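Local structure of HIT domain-containing protein (Sulfolobus tokodaii, 2EO4) at residues 36-41 against 97-102. The protein binds zinc and probably acts as a nucleotide-binding hydrolase of the histidine triad family, possibly with adenylylsulfatase activity. Residues are numbered along the deposited sequence; the frame is centred on the assembly and turned at random.
Sequences TLVIPK and VHIIPT. With PO4 (phosphate ion), chain C.
Leu-37 and His-98 run side by side from a non-hydrogen-bonded pair on two antiparallel strands, and the histidine is the chain to follow outward. Its CB leaves the strand with CG anti to the carbonyl carbon (chi1 -65°), which carries the ring out alongside the leucine. CG lies 3.9 Å from CD2 of Leu-37; the same methyl, approaching obliquely, comes within 3.2 Å of His-98 ND1, a nitrogen hydrogen-bonded to His-35. CE1 also touches this methyl and is 3.2 Å from O1 of a phosphate ion, probably from the crystallisation liquor, while His-98 CD2 comes to 3.8 Å from phosphate O2. At the tip, NE2 gives O2 a nearly straight bond of 3.0 Å (166°) and O1 a weak, bent one, with the phosphorus in the ring plane. The strands are neighbouring inner strands of the antiparallel HIT-domain sheet, and His-98 closes the predicted histidine triad motif; its ring meets that of His-96, the predicted nucleotidylated residue, which also binds this phosphate. With an alanine here, the phosphate would probably lose this donor, His-35 its bonded partner, and the Leu-37 methyl the ring beside it. Flanking pairs are hydrogen-bonded: Thr-36 with Ile-99, and Val-38 with Val-97, where N to O is 2.9 Å both ways. On the opposite face, under helix 52-72, CG2 of Val-38 touches CD1 of Ile-99 at 3.5 Å, the side chains slanting past each other.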
ATOM      1  N   THR A  36      10.713   6.373  -4.005  1.00 21.59           N
ATOM      2  CA  THR A  36      10.709   5.521  -5.188  1.00 21.17           C
ATOM      3  C   THR A  36       9.319   5.001  -5.526  1.00 22.31           C
ATOM      4  O   THR A  36       8.460   4.883  -4.652  1.00 20.71           O
ATOM      5  CB  THR A  36      11.658   4.321  -4.964  1.00 23.54           C
ATOM      6  OG1 THR A  36      12.996   4.808  -4.836  1.00 24.16           O
ATOM      7  CG2 THR A  36      11.583   3.322  -6.121  1.00 23.60           C
ATOM      8  N   LEU A  37       9.106   4.701  -6.804  1.00 22.01           N
ATOM      9  CA  LEU A  37       7.831   4.180  -7.271  1.00 23.91           C
ATOM     10  C   LEU A  37       8.056   2.780  -7.834  1.00 23.64           C
ATOM     11  O   LEU A  37       8.955   2.572  -8.644  1.00 24.08           O
ATOM     12  CB  LEU A  37       7.268   5.093  -8.358  1.00 25.81           C
ATOM     13  CG  LEU A  37       7.333   6.562  -7.935  1.00 29.16           C
ATOM     14  CD1 LEU A  37       7.143   7.473  -9.120  1.00 32.50           C
ATOM     15  CD2 LEU A  37       6.288   6.813  -6.856  1.00 28.03           C
ATOM     16  N   VAL A  38       7.253   1.821  -7.384  1.00 22.35           N
ATOM     17  CA  VAL A  38       7.369   0.451  -7.867  1.00 22.55           C
ATOM     18  C   VAL A  38       6.192   0.243  -8.799  1.00 22.62           C
ATOM     19  O   VAL A  38       5.044   0.505  -8.432  1.00 21.08           O
ATOM     20  CB  VAL A  38       7.299  -0.572  -6.719  1.00 21.61           C
ATOM     21  CG1 VAL A  38       7.465  -1.983  -7.275  1.00 23.89           C
ATOM     22  CG2 VAL A  38       8.388  -0.275  -5.696  1.00 23.18           C
ATOM     23  N   ILE A  39       6.470  -0.227 -10.007  1.00 23.08           N
ATOM     24  CA  ILE A  39       5.405  -0.404 -10.975  1.00 24.01           C
ATOM     25  C   ILE A  39       5.449  -1.681 -11.792  1.00 24.88           C
ATOM     26  O   ILE A  39       6.518  -2.255 -12.024  1.00 24.27           O
ATOM     27  CB  ILE A  39       5.418   0.736 -12.020  1.00 26.20           C
ATOM     28  CG1 ILE A  39       6.695   0.636 -12.864  1.00 28.05           C
ATOM     29  CG2 ILE A  39       5.377   2.092 -11.334  1.00 25.90           C
ATOM     30  CD1 ILE A  39       6.736   1.571 -14.056  1.00 30.92           C
ATOM     31  N   PRO A  40       4.269  -2.158 -12.212  1.00 25.03           N
ATOM     32  CA  PRO A  40       4.216  -3.361 -13.040  1.00 26.17           C
ATOM     33  C   PRO A  40       4.514  -2.721 -14.399  1.00 26.87           C
ATOM     34  O   PRO A  40       4.131  -1.564 -14.620  1.00 26.94           O
ATOM     35  CB  PRO A  40       2.750  -3.789 -12.957  1.00 26.99           C
ATOM     36  CG  PRO A  40       2.271  -3.187 -11.661  1.00 28.06           C
ATOM     37  CD  PRO A  40       2.939  -1.839 -11.670  1.00 26.20           C
ATOM     38  N   LYS A  41       5.199  -3.420 -15.295  1.00 26.13           N
ATOM     39  CA  LYS A  41       5.480  -2.828 -16.601  1.00 27.29           C
ATOM     40  C   LYS A  41       4.201  -2.732 -17.424  1.00 28.85           C
ATOM     41  O   LYS A  41       4.015  -1.778 -18.184  1.00 29.23           O
ATOM     42  CB  LYS A  41       6.545  -3.640 -17.341  1.00 27.43           C
ATOM     43  CG  LYS A  41       7.931  -3.457 -16.747  1.00 25.06           C
ATOM     44  CD  LYS A  41       8.997  -4.163 -17.560  1.00 27.58           C
ATOM     45  CE  LYS A  41      10.383  -3.858 -17.015  1.00 26.87           C
ATOM     46  NZ  LYS A  41      11.457  -4.435 -17.882  1.00 28.16           N
ATOM     47  N   VAL A  97       3.241   1.961  -6.686  1.00 20.63           N
ATOM     48  CA  VAL A  97       3.277   1.995  -5.231  1.00 18.28           C
ATOM     49  C   VAL A  97       4.400   2.925  -4.810  1.00 18.88           C
ATOM     50  O   VAL A  97       5.529   2.795  -5.282  1.00 19.27           O
ATOM     51  CB  VAL A  97       3.557   0.591  -4.649  1.00 18.24           C
ATOM     52  CG1 VAL A  97       3.728   0.674  -3.134  1.00 18.76           C
ATOM     53  CG2 VAL A  97       2.408  -0.348  -4.997  1.00 21.35           C
ATOM     54  N   HIS A  98       4.080   3.870  -3.934  1.00 18.13           N
ATOM     55  CA  HIS A  98       5.071   4.812  -3.431  1.00 19.71           C
ATOM     56  C   HIS A  98       5.799   4.208  -2.236  1.00 17.03           C
ATOM     57  O   HIS A  98       5.175   3.587  -1.382  1.00 18.61           O
ATOM     58  CB  HIS A  98       4.395   6.093  -2.924  1.00 18.64           C
ATOM     59  CG  HIS A  98       3.711   6.896  -3.984  1.00 20.40           C
ATOM     60  ND1 HIS A  98       4.315   7.963  -4.611  1.00 22.54           N
ATOM     61  CD2 HIS A  98       2.458   6.820  -4.491  1.00 22.17           C
ATOM     62  CE1 HIS A  98       3.463   8.513  -5.459  1.00 23.13           C
ATOM     63  NE2 HIS A  98       2.328   7.839  -5.405  1.00 21.92           N
ATOM     64  N   ILE A  99       7.117   4.394  -2.188  1.00 18.45           N
ATOM     65  CA  ILE A  99       7.918   3.966  -1.047  1.00 18.36           C
ATOM     66  C   ILE A  99       8.572   5.282  -0.639  1.00 19.78           C
ATOM     67  O   ILE A  99       9.458   5.789  -1.333  1.00 20.02           O
ATOM     68  CB  ILE A  99       9.023   2.951  -1.412  1.00 18.58           C
ATOM     69  CG1 ILE A  99       8.405   1.672  -1.977  1.00 20.42           C
ATOM     70  CG2 ILE A  99       9.823   2.589  -0.146  1.00 20.00           C
ATOM     71  CD1 ILE A  99       9.450   0.646  -2.456  1.00 22.15           C
ATOM     72  N   ILE A 100       8.113   5.835   0.478  1.00 20.55           N
ATOM     73  CA  ILE A 100       8.601   7.115   0.980  1.00 20.86           C
ATOM     74  C   ILE A 100       9.333   6.930   2.309  1.00 19.49           C
ATOM     75  O   ILE A 100       8.717   6.656   3.337  1.00 20.67           O
ATOM     76  CB  ILE A 100       7.415   8.089   1.176  1.00 21.39           C
ATOM     77  CG1 ILE A 100       6.666   8.252  -0.151  1.00 23.85           C
ATOM     78  CG2 ILE A 100       7.918   9.443   1.678  1.00 22.60           C
ATOM     79  CD1 ILE A 100       5.379   9.069  -0.045  1.00 25.38           C
ATOM     80  N   PRO A 101      10.667   7.072   2.300  1.00 21.15           N
ATOM     81  CA  PRO A 101      11.473   6.911   3.515  1.00 22.01           C
ATOM     82  C   PRO A 101      11.245   7.975   4.581  1.00 21.81           C
ATOM     83  O   PRO A 101      10.961   9.134   4.276  1.00 22.84           O
ATOM     84  CB  PRO A 101      12.911   6.951   2.987  1.00 22.47           C
ATOM     85  CG  PRO A 101      12.778   6.460   1.568  1.00 22.58           C
ATOM     86  CD  PRO A 101      11.532   7.192   1.114  1.00 21.00           C
ATOM     87  N   THR A 102      11.379   7.568   5.838  1.00 22.18           N
ATOM     88  CA  THR A 102      11.224   8.487   6.956  1.00 23.65           C
ATOM     89  C   THR A 102      12.358   8.248   7.948  1.00 25.88           C
ATOM     90  O   THR A 102      12.986   7.188   7.943  1.00 24.35           O
ATOM     91  CB  THR A 102       9.868   8.294   7.683  1.00 22.84           C
ATOM     92  OG1 THR A 102       9.796   6.979   8.247  1.00 22.38           O
ATOM     93  CG2 THR A 102       8.711   8.487   6.711  1.00 23.14           C
TER
HETATM   94  P   PO4 C 202       0.064   9.408  -7.584  1.00 22.25           P
HETATM   95  O1  PO4 C 202       1.525   9.333  -7.821  1.00 22.31           O
HETATM   96  O2  PO4 C 202      -0.338   8.384  -6.587  1.00 22.88           O
HETATM   97  O3  PO4 C 202      -0.278  10.767  -7.068  1.00 21.41           O
HETATM   98  O4  PO4 C 202      -0.659   9.165  -8.863  1.00 21.92           O